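Local atomic coordinates of LP15968p (Drosophila melanogaster, PDB entry 3MN8), a protein that is a zinc metallocarboxypeptidase that removes C-terminal arginine and lysine from peptides and proteins, including growth factors, peptide hormones and neuropeptides. Residues G341-A346 / L412-A417; A354-A359 / Y383-S388; I337-L342 / G372-L377; F296-E301 / K364-S369. One frame throughout, in Å; residues are numbered along the deposited sequence.

Contact 1 (G341-A346 / L412-A417); sequences GLVTDA and LDFKLA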
loop_
_atom_site.group_PDB
_atom_site.type_symbol
_atom_site.label_atom_id
_atom_site.label_comp_id
_atom_site.label_asym_id
_atom_site.label_seq_id
_atom_site.Cartn_x
_atom_site.Cartn_y
_atom_site.Cartn_z
ATOM N N GLY A 341 -9.733 16.555 5.742
ATOM C CA GLY A 341 -10.107 17.623 6.645
ATOM C C GLY A 341 -9.956 17.320 8.117
ATOM O O GLY A 341 -9.357 16.320 8.529
ATOM N N LEU A 342 -10.515 18.212 8.920
ATOM C CA LEU A 342 -10.392 18.111 10.359
ATOM C C LEU A 342 -11.747 18.072 11.008
ATOM O O LEU A 342 -12.642 18.851 10.664
ATOM C CB LEU A 342 -9.628 19.307 10.910
ATOM C CG LEU A 342 -8.233 19.535 10.322
ATOM C CD1 LEU A 342 -7.707 20.864 10.825
ATOM C CD2 LEU A 342 -7.267 18.385 10.650
ATOM N N VAL A 343 -11.896 17.156 11.951
ATOM C CA VAL A 343 -13.049 17.178 12.821
ATOM C C VAL A 343 -12.518 17.773 14.104
ATOM O O VAL A 343 -11.585 17.250 14.725
ATOM C CB VAL A 343 -13.640 15.782 13.057
ATOM C CG1 VAL A 343 -14.775 15.848 14.069
ATOM C CG2 VAL A 343 -14.103 15.184 11.737
ATOM N N THR A 344 -13.109 18.893 14.488
ATOM C CA THR A 344 -12.550 19.678 15.558
ATOM C C THR A 344 -13.585 20.083 16.599
ATOM O O THR A 344 -14.795 20.022 16.358
ATOM C CB THR A 344 -11.911 20.942 15.001
ATOM O OG1 THR A 344 -11.062 21.516 15.997
ATOM C CG2 THR A 344 -12.991 21.951 14.597
ATOM N N ASP A 345 -13.072 20.468 17.761
ATOM C CA ASP A 345 -13.832 21.097 18.826
ATOM C C ASP A 345 -14.513 22.345 18.354
ATOM O O ASP A 345 -14.234 22.852 17.257
ATOM C CB ASP A 345 -12.860 21.594 19.889
ATOM C CG ASP A 345 -12.869 20.753 21.100
ATOM O OD1 ASP A 345 -12.013 20.981 21.984
ATOM O OD2 ASP A 345 -13.743 19.868 21.159
ATOM N N ALA A 346 -15.372 22.858 19.232
ATOM C CA ALA A 346 -15.775 24.258 19.204
ATOM C C ALA A 346 -14.578 25.074 19.667
ATOM O O ALA A 346 -14.360 26.188 19.187
ATOM C CB ALA A 346 -16.966 24.500 20.113
ATOM N N LEU A 412 -12.161 19.948 3.713
ATOM C CA LEU A 412 -13.532 19.949 4.190
ATOM C C LEU A 412 -13.498 19.565 5.656
ATOM O O LEU A 412 -13.175 18.433 5.998
ATOM C CB LEU A 412 -14.377 18.947 3.396
ATOM C CG LEU A 412 -15.883 18.898 3.683
ATOM C CD1 LEU A 412 -16.565 20.143 3.160
ATOM C CD2 LEU A 412 -16.520 17.663 3.073
ATOM N N ASP A 413 -13.813 20.522 6.524
ATOM C CA ASP A 413 -13.674 20.325 7.965
ATOM C C ASP A 413 -15.019 20.215 8.648
ATOM O O ASP A 413 -16.058 20.470 8.051
ATOM C CB ASP A 413 -12.905 21.487 8.607
ATOM C CG ASP A 413 -11.470 21.583 8.129
ATOM O OD1 ASP A 413 -10.992 20.671 7.420
ATOM O OD2 ASP A 413 -10.819 22.584 8.482
ATOM N N PHE A 414 -14.973 19.855 9.920
ATOM C CA PHE A 414 -16.166 19.735 10.726
ATOM C C PHE A 414 -15.925 20.238 12.141
ATOM O O PHE A 414 -14.915 19.900 12.768
ATOM C CB PHE A 414 -16.622 18.279 10.766
ATOM C CG PHE A 414 -16.990 17.734 9.421
ATOM C CD1 PHE A 414 -16.031 17.124 8.626
ATOM C CD2 PHE A 414 -18.294 17.839 8.942
ATOM C CE1 PHE A 414 -16.363 16.616 7.379
ATOM C CE2 PHE A 414 -18.638 17.340 7.695
ATOM C CZ PHE A 414 -17.671 16.723 6.910
ATOM N N LYS A 415 -16.847 21.067 12.624
ATOM C CA LYS A 415 -16.953 21.352 14.047
ATOM C C LYS A 415 -18.175 20.632 14.622
ATOM O O LYS A 415 -19.276 20.697 14.066
ATOM C CB LYS A 415 -17.017 22.854 14.324
ATOM C CG LYS A 415 -15.733 23.577 13.995
ATOM C CD LYS A 415 -15.650 24.921 14.703
ATOM C CE LYS A 415 -14.226 25.478 14.681
ATOM N NZ LYS A 415 -14.088 26.683 15.557
ATOM N N LEU A 416 -17.957 19.926 15.726
ATOM C CA LEU A 416 -19.009 19.176 16.397
ATOM C C LEU A 416 -19.205 19.721 17.790
ATOM O O LEU A 416 -18.227 20.007 18.489
ATOM C CB LEU A 416 -18.629 17.701 16.512
ATOM C CG LEU A 416 -18.205 16.966 15.246
ATOM C CD1 LEU A 416 -17.946 15.484 15.531
ATOM C CD2 LEU A 416 -19.271 17.138 14.191
ATOM N N ALA A 417 -20.466 19.857 18.195
ATOM C CA ALA A 417 -20.786 20.326 19.537
ATOM C C ALA A 417 -20.958 19.123 20.445
ATOM O O ALA A 417 -21.391 18.070 19.996
ATOM C CB ALA A 417 -22.036 21.173 19.521
#

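Contact 2 (A354-A359 / Y383-S388); sequences ANVYVA and YSVHAS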
loop_
_atom_site.group_PDB
_atom_site.type_symbol
_atom_site.label_atom_id
_atom_site.label_comp_id
_atom_site.label_asym_id
_atom_site.label_seq_id
_atom_site.Cartn_x
_atom_site.Cartn_y
_atom_site.Cartn_z
ATOM N N ALA A 354 -12.997 10.260 15.674
ATOM C CA ALA A 354 -14.283 10.648 15.123
ATOM C C ALA A 354 -14.562 9.816 13.878
ATOM O O ALA A 354 -13.642 9.244 13.284
ATOM C CB ALA A 354 -14.298 12.129 14.789
ATOM N N ASN A 355 -15.832 9.744 13.491
ATOM C CA ASN A 355 -16.210 9.065 12.260
ATOM C C ASN A 355 -16.698 10.035 11.196
ATOM O O ASN A 355 -17.485 10.943 11.472
ATOM C CB ASN A 355 -17.264 7.991 12.526
ATOM C CG ASN A 355 -16.664 6.713 13.079
ATOM O OD1 ASN A 355 -17.034 6.259 14.163
ATOM N ND2 ASN A 355 -15.730 6.124 12.335
ATOM N N VAL A 356 -16.217 9.839 9.978
ATOM C CA VAL A 356 -16.621 10.657 8.844
ATOM C C VAL A 356 -17.316 9.790 7.793
ATOM O O VAL A 356 -16.694 8.903 7.192
ATOM C CB VAL A 356 -15.410 11.400 8.223
ATOM C CG1 VAL A 356 -15.803 12.074 6.912
ATOM C CG2 VAL A 356 -14.832 12.419 9.222
ATOM N N TYR A 357 -18.608 10.050 7.582
ATOM C CA TYR A 357 -19.427 9.230 6.708
ATOM C C TYR A 357 -19.755 9.906 5.382
ATOM O O TYR A 357 -20.002 11.115 5.341
ATOM C CB TYR A 357 -20.746 8.867 7.391
ATOM C CG TYR A 357 -20.688 7.860 8.527
ATOM C CD1 TYR A 357 -20.599 8.279 9.850
ATOM C CD2 TYR A 357 -20.775 6.492 8.278
ATOM C CE1 TYR A 357 -20.572 7.355 10.894
ATOM C CE2 TYR A 357 -20.747 5.568 9.307
ATOM C CZ TYR A 357 -20.644 6.000 10.609
ATOM O OH TYR A 357 -20.617 5.071 11.627
ATOM N N VAL A 358 -19.778 9.100 4.314
ATOM C CA VAL A 358 -20.218 9.531 2.989
ATOM C C VAL A 358 -21.465 8.762 2.585
ATOM O O VAL A 358 -21.463 7.532 2.568
ATOM C CB VAL A 358 -19.117 9.313 1.913
ATOM C CG1 VAL A 358 -19.624 9.684 0.510
ATOM C CG2 VAL A 358 -17.855 10.111 2.256
ATOM N N ALA A 359 -22.529 9.490 2.267
ATOM C CA ALA A 359 -23.773 8.863 1.837
ATOM C C ALA A 359 -23.534 7.825 0.746
ATOM O O ALA A 359 -23.025 8.147 -0.328
ATOM C CB ALA A 359 -24.761 9.916 1.360
ATOM N N TYR A 383 -20.926 14.418 -3.377
ATOM C CA TYR A 383 -21.273 13.660 -2.184
ATOM C C TYR A 383 -21.785 14.501 -1.008
ATOM O O TYR A 383 -21.516 15.689 -0.898
ATOM C CB TYR A 383 -20.067 12.865 -1.726
ATOM C CG TYR A 383 -19.378 12.080 -2.813
ATOM C CD1 TYR A 383 -18.567 12.714 -3.753
ATOM C CD2 TYR A 383 -19.508 10.694 -2.880
ATOM C CE1 TYR A 383 -17.916 11.988 -4.750
ATOM C CE2 TYR A 383 -18.863 9.956 -3.867
ATOM C CZ TYR A 383 -18.068 10.605 -4.800
ATOM O OH TYR A 383 -17.429 9.862 -5.774
ATOM N N SER A 384 -22.536 13.856 -0.126
ATOM C CA SER A 384 -22.923 14.456 1.141
ATOM C C SER A 384 -22.104 13.806 2.244
ATOM O O SER A 384 -22.298 12.637 2.594
ATOM C CB SER A 384 -24.417 14.271 1.399
ATOM O OG SER A 384 -25.155 15.318 0.798
ATOM N N VAL A 385 -21.161 14.565 2.775
ATOM C CA VAL A 385 -20.283 14.047 3.811
ATOM C C VAL A 385 -20.742 14.564 5.162
ATOM O O VAL A 385 -21.168 15.717 5.271
ATOM C CB VAL A 385 -18.834 14.500 3.570
ATOM C CG1 VAL A 385 -17.884 13.687 4.407
ATOM C CG2 VAL A 385 -18.491 14.380 2.097
ATOM N N HIS A 386 -20.674 13.715 6.184
ATOM C CA HIS A 386 -20.932 14.152 7.556
ATOM C C HIS A 386 -20.073 13.420 8.567
ATOM O O HIS A 386 -19.521 12.354 8.271
ATOM C CB HIS A 386 -22.423 14.048 7.925
ATOM C CG HIS A 386 -22.895 12.661 8.270
ATOM N ND1 HIS A 386 -22.097 11.545 8.190
ATOM C CD2 HIS A 386 -24.112 12.226 8.686
ATOM C CE1 HIS A 386 -22.795 10.479 8.553
ATOM N NE2 HIS A 386 -24.016 10.867 8.858
ATOM N N ALA A 387 -19.972 13.990 9.764
ATOM C CA ALA A 387 -19.084 13.454 10.781
ATOM C C ALA A 387 -19.826 13.228 12.080
ATOM O O ALA A 387 -20.763 13.955 12.421
ATOM C CB ALA A 387 -17.895 14.393 10.999
ATOM N N SER A 388 -19.402 12.208 12.811
ATOM C CA SER A 388 -19.988 11.952 14.108
ATOM C C SER A 388 -18.934 11.423 15.074
ATOM O O SER A 388 -17.845 10.994 14.667
ATOM C CB SER A 388 -21.141 10.966 13.974
ATOM O OG SER A 388 -20.705 9.774 13.343
#

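Contact 3 (I337-L342 / G372-L377); sequences IGIKGL and GEYWRL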
loop_
_atom_site.group_PDB
_atom_site.type_symbol
_atom_site.label_atom_id
_atom_site.label_comp_id
_atom_site.label_asym_id
_atom_site.label_seq_id
_atom_site.Cartn_x
_atom_site.Cartn_y
_atom_site.Cartn_z
ATOM N N ILE A 337 -6.663 11.810 -4.159
ATOM C CA ILE A 337 -8.032 11.980 -4.615
ATOM C C ILE A 337 -8.986 12.150 -3.457
ATOM O O ILE A 337 -8.640 11.905 -2.293
ATOM C CB ILE A 337 -8.508 10.808 -5.489
ATOM C CG1 ILE A 337 -8.576 9.522 -4.665
ATOM C CG2 ILE A 337 -7.606 10.653 -6.719
ATOM C CD1 ILE A 337 -8.907 8.305 -5.496
ATOM N N GLY A 338 -10.193 12.579 -3.794
ATOM C CA GLY A 338 -11.239 12.746 -2.808
ATOM C C GLY A 338 -11.063 13.991 -1.967
ATOM O O GLY A 338 -10.798 15.077 -2.491
ATOM N N ILE A 339 -11.220 13.822 -0.659
ATOM C CA ILE A 339 -11.186 14.942 0.263
ATOM C C ILE A 339 -10.377 14.614 1.488
ATOM O O ILE A 339 -9.863 13.502 1.656
ATOM C CB ILE A 339 -12.583 15.333 0.772
ATOM C CG1 ILE A 339 -13.240 14.117 1.441
ATOM C CG2 ILE A 339 -13.426 15.926 -0.361
ATOM C CD1 ILE A 339 -14.608 14.383 2.063
ATOM N N LYS A 340 -10.276 15.614 2.347
ATOM C CA LYS A 340 -9.551 15.485 3.587
ATOM C C LYS A 340 -9.906 16.688 4.427
ATOM O O LYS A 340 -10.363 17.711 3.888
ATOM C CB LYS A 340 -8.040 15.403 3.346
ATOM C CG LYS A 340 -7.379 16.624 2.728
ATOM C CD LYS A 340 -5.868 16.413 2.727
ATOM C CE LYS A 340 -5.120 17.518 2.024
ATOM N NZ LYS A 340 -3.702 17.107 1.822
ATOM N N GLY A 341 -9.733 16.555 5.742
ATOM C CA GLY A 341 -10.107 17.623 6.645
ATOM C C GLY A 341 -9.956 17.320 8.117
ATOM O O GLY A 341 -9.357 16.320 8.529
ATOM N N LEU A 342 -10.515 18.212 8.920
ATOM C CA LEU A 342 -10.392 18.111 10.359
ATOM C C LEU A 342 -11.747 18.072 11.008
ATOM O O LEU A 342 -12.642 18.851 10.664
ATOM C CB LEU A 342 -9.628 19.307 10.910
ATOM C CG LEU A 342 -8.233 19.535 10.322
ATOM C CD1 LEU A 342 -7.707 20.864 10.825
ATOM C CD2 LEU A 342 -7.267 18.385 10.650
ATOM N N GLY A 372 -7.265 14.588 14.555
ATOM C CA GLY A 372 -8.587 14.770 13.986
ATOM C C GLY A 372 -8.587 14.853 12.476
ATOM O O GLY A 372 -9.511 15.378 11.867
ATOM N N GLU A 373 -7.542 14.322 11.868
ATOM C CA GLU A 373 -7.442 14.327 10.422
ATOM C C GLU A 373 -8.128 13.120 9.809
ATOM O O GLU A 373 -8.187 12.048 10.417
ATOM C CB GLU A 373 -5.979 14.323 9.977
ATOM C CG GLU A 373 -4.988 14.811 10.997
ATOM C CD GLU A 373 -3.557 14.550 10.552
ATOM O OE1 GLU A 373 -3.137 15.177 9.553
ATOM O OE2 GLU A 373 -2.862 13.716 11.192
ATOM N N TYR A 374 -8.627 13.300 8.591
ATOM C CA TYR A 374 -9.152 12.192 7.806
ATOM C C TYR A 374 -8.898 12.489 6.332
ATOM O O TYR A 374 -8.851 13.649 5.910
ATOM C CB TYR A 374 -10.648 12.009 8.038
ATOM C CG TYR A 374 -11.474 13.026 7.290
ATOM C CD1 TYR A 374 -11.835 14.238 7.885
ATOM C CD2 TYR A 374 -11.872 12.789 5.974
ATOM C CE1 TYR A 374 -12.574 15.188 7.179
ATOM C CE2 TYR A 374 -12.608 13.727 5.268
ATOM C CZ TYR A 374 -12.956 14.921 5.876
ATOM O OH TYR A 374 -13.689 15.839 5.171
ATOM N N TRP A 375 -8.713 11.427 5.560
ATOM C CA TRP A 375 -8.616 11.527 4.124
ATOM C C TRP A 375 -9.612 10.525 3.590
ATOM O O TRP A 375 -9.548 9.346 3.947
ATOM C CB TRP A 375 -7.226 11.123 3.636
ATOM C CG TRP A 375 -6.109 11.855 4.281
ATOM C CD1 TRP A 375 -5.352 12.862 3.734
ATOM C CD2 TRP A 375 -5.589 11.628 5.595
ATOM N NE1 TRP A 375 -4.406 13.284 4.641
ATOM C CE2 TRP A 375 -4.534 12.546 5.791
ATOM C CE3 TRP A 375 -5.920 10.744 6.633
ATOM C CZ2 TRP A 375 -3.818 12.606 6.976
ATOM C CZ3 TRP A 375 -5.214 10.813 7.810
ATOM C CH2 TRP A 375 -4.174 11.732 7.973
ATOM N N ARG A 376 -10.532 10.970 2.743
ATOM C CA ARG A 376 -11.498 10.050 2.168
ATOM C C ARG A 376 -11.326 10.012 0.664
ATOM O O ARG A 376 -11.694 10.947 -0.064
ATOM C CB ARG A 376 -12.926 10.427 2.557
ATOM C CG ARG A 376 -14.007 9.546 1.939
ATOM C CD ARG A 376 -13.932 8.114 2.426
ATOM N NE ARG A 376 -14.947 7.270 1.793
ATOM C CZ ARG A 376 -15.048 5.952 1.948
ATOM N NH1 ARG A 376 -14.191 5.291 2.711
ATOM N NH2 ARG A 376 -16.011 5.285 1.335
ATOM N N LEU A 377 -10.735 8.921 0.204
ATOM C CA LEU A 377 -10.482 8.763 -1.213
ATOM C C LEU A 377 -11.812 8.672 -1.921
ATOM O O LEU A 377 -12.691 7.923 -1.507
ATOM C CB LEU A 377 -9.670 7.497 -1.461
ATOM C CG LEU A 377 -8.331 7.420 -0.739
ATOM C CD1 LEU A 377 -7.540 6.241 -1.272
ATOM C CD2 LEU A 377 -7.553 8.720 -0.892
#

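Contact 4 (F296-E301 / K364-S369); sequences FSNCFE and KPMRTS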
loop_
_atom_site.group_PDB
_atom_site.type_symbol
_atom_site.label_atom_id
_atom_site.label_comp_id
_atom_site.label_asym_id
_atom_site.label_seq_id
_atom_site.Cartn_x
_atom_site.Cartn_y
_atom_site.Cartn_z
ATOM N N PHE A 296 -9.726 -3.356 9.075
ATOM C CA PHE A 296 -9.288 -3.054 10.435
ATOM C C PHE A 296 -8.569 -1.720 10.502
ATOM O O PHE A 296 -7.923 -1.397 11.507
ATOM C CB PHE A 296 -8.374 -4.161 10.961
ATOM C CG PHE A 296 -9.046 -5.519 11.060
ATOM C CD1 PHE A 296 -9.120 -6.364 9.957
ATOM C CD2 PHE A 296 -9.597 -5.952 12.263
ATOM C CE1 PHE A 296 -9.731 -7.612 10.056
ATOM C CE2 PHE A 296 -10.214 -7.204 12.362
ATOM C CZ PHE A 296 -10.280 -8.028 11.259
ATOM N N SER A 297 -8.670 -0.953 9.420
ATOM C CA SER A 297 -8.103 0.388 9.395
ATOM C C SER A 297 -8.760 1.168 8.278
ATOM O O SER A 297 -9.694 0.683 7.641
ATOM C CB SER A 297 -6.583 0.352 9.188
ATOM O OG SER A 297 -6.228 0.241 7.811
ATOM N N ASN A 298 -8.262 2.376 8.052
ATOM C CA ASN A 298 -8.748 3.232 6.993
ATOM C C ASN A 298 -8.116 2.821 5.669
ATOM O O ASN A 298 -8.610 3.171 4.602
ATOM C CB ASN A 298 -8.352 4.677 7.282
ATOM C CG ASN A 298 -9.111 5.283 8.439
ATOM O OD1 ASN A 298 -10.256 4.938 8.703
ATOM N ND2 ASN A 298 -8.475 6.217 9.126
ATOM N N CYS A 299 -7.006 2.093 5.742
ATOM C CA CYS A 299 -6.142 1.933 4.580
ATOM C C CYS A 299 -6.781 1.138 3.444
ATOM O O CYS A 299 -7.474 0.148 3.683
ATOM C CB CYS A 299 -4.799 1.306 4.967
ATOM S SG CYS A 299 -3.488 1.505 3.716
ATOM N N PHE A 300 -6.528 1.588 2.212
ATOM C CA PHE A 300 -6.982 0.923 0.999
ATOM C C PHE A 300 -5.798 0.244 0.294
ATOM O O PHE A 300 -5.096 0.880 -0.484
ATOM C CB PHE A 300 -7.605 1.942 0.037
ATOM C CG PHE A 300 -8.927 2.515 0.494
ATOM C CD1 PHE A 300 -9.845 2.977 -0.442
ATOM C CD2 PHE A 300 -9.254 2.594 1.844
ATOM C CE1 PHE A 300 -11.068 3.513 -0.039
ATOM C CE2 PHE A 300 -10.473 3.137 2.258
ATOM C CZ PHE A 300 -11.376 3.600 1.318
ATOM N N GLU A 301 -5.578 -1.041 0.565
ATOM C CA GLU A 301 -4.458 -1.765 -0.036
ATOM C C GLU A 301 -4.856 -2.546 -1.285
ATOM O O GLU A 301 -5.860 -3.264 -1.298
ATOM C CB GLU A 301 -3.819 -2.698 0.997
ATOM C CG GLU A 301 -2.688 -3.562 0.464
ATOM C CD GLU A 301 -1.851 -4.181 1.578
ATOM O OE1 GLU A 301 -1.183 -3.422 2.324
ATOM O OE2 GLU A 301 -1.853 -5.427 1.717
ATOM N N LYS A 364 -18.204 2.083 5.246
ATOM C CA LYS A 364 -16.781 2.322 5.439
ATOM C C LYS A 364 -16.501 3.758 5.860
ATOM O O LYS A 364 -16.083 4.572 5.045
ATOM C CB LYS A 364 -15.997 1.996 4.173
ATOM C CG LYS A 364 -14.489 2.147 4.322
ATOM C CD LYS A 364 -14.000 1.370 5.522
ATOM C CE LYS A 364 -12.486 1.187 5.538
ATOM N NZ LYS A 364 -12.074 0.716 6.891
ATOM N N PRO A 365 -16.735 4.071 7.141
ATOM C CA PRO A 365 -16.384 5.372 7.710
ATOM C C PRO A 365 -14.875 5.512 7.849
ATOM O O PRO A 365 -14.163 4.507 7.946
ATOM C CB PRO A 365 -17.010 5.333 9.108
ATOM C CG PRO A 365 -17.731 4.034 9.216
ATOM C CD PRO A 365 -17.204 3.130 8.166
ATOM N N MET A 366 -14.394 6.749 7.859
ATOM C CA MET A 366 -12.993 7.006 8.155
ATOM C C MET A 366 -12.919 7.387 9.604
ATOM O O MET A 366 -13.769 8.119 10.085
ATOM C CB MET A 366 -12.455 8.160 7.319
ATOM C CG MET A 366 -12.275 7.842 5.844
ATOM S SD MET A 366 -11.130 6.485 5.562
ATOM C CE MET A 366 -12.277 5.172 5.116
ATOM N N ARG A 367 -11.902 6.889 10.294
ATOM C CA ARG A 367 -11.692 7.221 11.697
ATOM C C ARG A 367 -10.596 8.280 11.795
ATOM O O ARG A 367 -9.484 8.069 11.314
ATOM C CB ARG A 367 -11.319 5.945 12.461
ATOM C CG ARG A 367 -11.023 6.132 13.917
ATOM C CD ARG A 367 -9.525 6.118 14.124
ATOM N NE ARG A 367 -9.186 5.329 15.291
ATOM C CZ ARG A 367 -8.510 4.183 15.309
ATOM N NH1 ARG A 367 -8.023 3.629 14.204
ATOM N NH2 ARG A 367 -8.307 3.597 16.480
ATOM N N THR A 368 -10.903 9.436 12.376
ATOM C CA THR A 368 -9.903 10.504 12.415
ATOM C C THR A 368 -8.686 10.133 13.249
ATOM O O THR A 368 -8.766 9.320 14.185
ATOM C CB THR A 368 -10.450 11.840 12.939
ATOM O OG1 THR A 368 -10.801 11.708 14.319
ATOM C CG2 THR A 368 -11.662 12.291 12.120
ATOM N N SER A 369 -7.559 10.744 12.893
ATOM C CA SER A 369 -6.300 10.564 13.597
ATOM C C SER A 369 -6.320 11.308 14.937
ATOM O O SER A 369 -7.291 11.994 15.272
ATOM C CB SER A 369 -5.157 11.095 12.735
ATOM O OG SER A 369 -5.127 12.515 12.776
#

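Contact 1 (G341-A346 / L412-A417)
Gly341 sits against the backbone of Leu412. Its CA makes a C-H...O contact with Leu412 O at 3.2 Å. Beyond this point the main chains do not pair in the usual way at once. Leu342 N donates instead to a side chain, Asp413 OD1, at 2.9 Å, so a carboxylate oxygen does here what a backbone carbonyl does elsewhere in a sheet. The N-H meets that oxygen from above the carboxylate plane, 62° out of it. The other oxygen, OD2, forms a salt bridge with Arg411. Leu342 O then accepts from Phe414 N, and regular pairing begins.

Val343 lies beside Phe414 in the parallel register and splits its two methyls between two partners. CG1 is anti to the backbone N (chi1 175°) and meets Leu416 CD1 at 3.5 Å. CG2 reaches Phe414 CB at 4.1 Å and comes at the ring obliquely. This apolar face also packs on Val385 and Ala387 of strand 381-388.

Thr344 N donates to Phe414 O at 2.7 Å, and Thr344 O takes the N-H of Leu416 at 3.2 Å, almost straight on. On the other face, Thr344 CG2 lies alongside the start of the extended Lys415 chain. Past the strand, Asp345 O borders the same lysine, 3.6 Å from Lys415 CD.

Thr344 thus bonds to residues two apart on the neighbouring strand, one on each side of Lys415. This ladder is that of a parallel strand pair, here one side of the three-stranded sheet in the transthyretin-like domain.

Contact 2 (A354-A359 / Y383-S388)
An antiparallel strand pair in the four-stranded sheet of the transthyretin-like domain joins Asn355-Val358 to Val385-Ser388. Asn355 and Ser388 form one hydrogen-bonded pair, with Asn355 N to Ser388 O at 2.6 Å and Ser388 N to Asn355 O at 2.7 Å. Tyr357 and His386 form the next, and His386 N reaches Tyr357 O at 2.8 Å. Ala359 N adds a longer bond to Ser384 O, 3.2 Å, near the end of the ladder.

Tyr357, His386 and Ser388 share one face. His386 CG stands between its backbone N and carbonyl carbon (chi1 79°), which turns the imidazole toward Tyr357. The modelled approach of the imidazole to Tyr357 CB is too close to be trusted. The two rings are steeply inclined, with planes at 78° and centroids 5.4 Å apart. Ser388 OG lies at the edge of the tyrosine ring, near its plane, 3.4 Å from Tyr357 CE1. Pro365 and Glu362 also touch this tyrosine. With an alanine here the phenol ring is gone, and Ser388 OG, His386 and Pro365 would probably lose the aromatic surface they share.

The other face is apolar. Val356 CG1 meets Val385 CG1 at 3.6 Å, and Val358 CG1 comes obliquely to the ring of Tyr383 at CD2, 3.5 Å away. The hydroxyl of Tyr383 is bound by Thr379 O. Val343, Phe414 and Tyr374 of the facing sheet pack against this face. One face turned inward against a second sheet and one turned outward is characteristic of the beta-sandwich of transthyretin-like domains.

Contact 3 (I337-L342 / G372-L377)
Tyr374 CG stands between its own backbone N and carbonyl carbon (chi1 77°), and this folds the ring over Gly341. Lys340 takes a similar first torsion (chi1 64°) and then runs out extended past Trp375. The setting is an antiparallel strand pair in the three-stranded sheet of the transthyretin-like domain.

Four backbone bonds tie the strands. Two link Ile339 with Arg376, and two link Gly341 with Tyr374. Gly341 N donates to Tyr374 O at 3.0 Å, and the same N lies over the tyrosine ring, toward its rim. Gly341 has no side chain to keep the ring at a distance. Lys340 CA also sits over this face, 4.3 Å from the ring centroid, as a CH-pi contact. Ile339 CD1 comes to the ring edge, 3.8 Å from Tyr374 CE2. Tyr374 OH is hydrogen-bonded to Leu412 O on the third strand.

On the opposite face, Lys340 CB and CD both border the indole of Trp375 at CD1. The polar ends of these two residues, Lys340 NZ and Trp375 NE1, both donate to Leu90 O of the carboxypeptidase domain. Lys340 NZ also forms a salt bridge with Glu408. Glu373 OE1 accepts from Leu90 N, so this face of the sheet is bound to the catalytic domain.

At the start of the pairing, Ile337 crosses Leu377 at about a right angle, with Ile337 CG1 3.9 Å from Leu377 CB.

Contact 4 (F296-E301 / K364-S369)
Asn298 lays its carboxamide alongside the backbone of Arg367 and grips it with two hydrogen bonds. OD1 accepts from Arg367 N at 3.0 Å, and the N-H points almost straight at it, at 169°. ND2 donates to Arg367 O, also at 3.0 Å, with that oxygen close to the amide plane. Both bonds together fix the rotation of the amide. CG is anti to the carbonyl carbon (chi1 -71°), and this aims the group across to strand 366-367.

Met366 crosses the amide obliquely, its SD 3.6 Å from Asn298 OD1. Its methyl goes on to the edge of the Phe300 ring, with Met366 CE 3.9 Å from Phe300 CE2. Arg376 lies against both of these residues.

Lys364 NZ is bonded to Ser297 O, though the modelled length is doubtfully short. It also donates to Tyr294 O and makes a cation-pi contact with the Tyr294 ring. Ser297 OG accepts from Cys299 N at 2.9 Å, an ST turn, and is also hydrogen-bonded to Asn293 O.

A leucine in place of Asn298 would probably leave Arg367 N and O without these mates and weaken the hold of the loop on strand 366-367.

The chain is the first carboxypeptidase-like unit of the protein, in its active 1B form, and this contact joins its catalytic and transthyretin-like domains. Since Asn298 reads main-chain atoms, this part of the grip does not depend on the guanidinium of Arg367, which is poorly ordered and pairs with Asp353.

Contacts 1 and 3 share strand 339-344 and build the two sides of one sheet. Val343 N and Gly372 O, 3.0 Å apart, probably join them by a hydrogen bond. Contact 2 belongs to the facing sheet, and its centre is about 11 Å from that of contact 1 and about 10 Å from that of contact 3. Phe414 CG on Ala387 CB and Val356 CG2 on Tyr374 CD1, both 3.8 Å, close the sandwich. Contact 4 extends the sheet of contact 2 through strand 366-367, where Val356 N meets Met366 O at 3.0 Å, and ties it to the catalytic domain. All four lie away from the zinc and inhibitor sites, although strand 300-305 runs from contact 4 to Glu305, the predicted proton donor/acceptor.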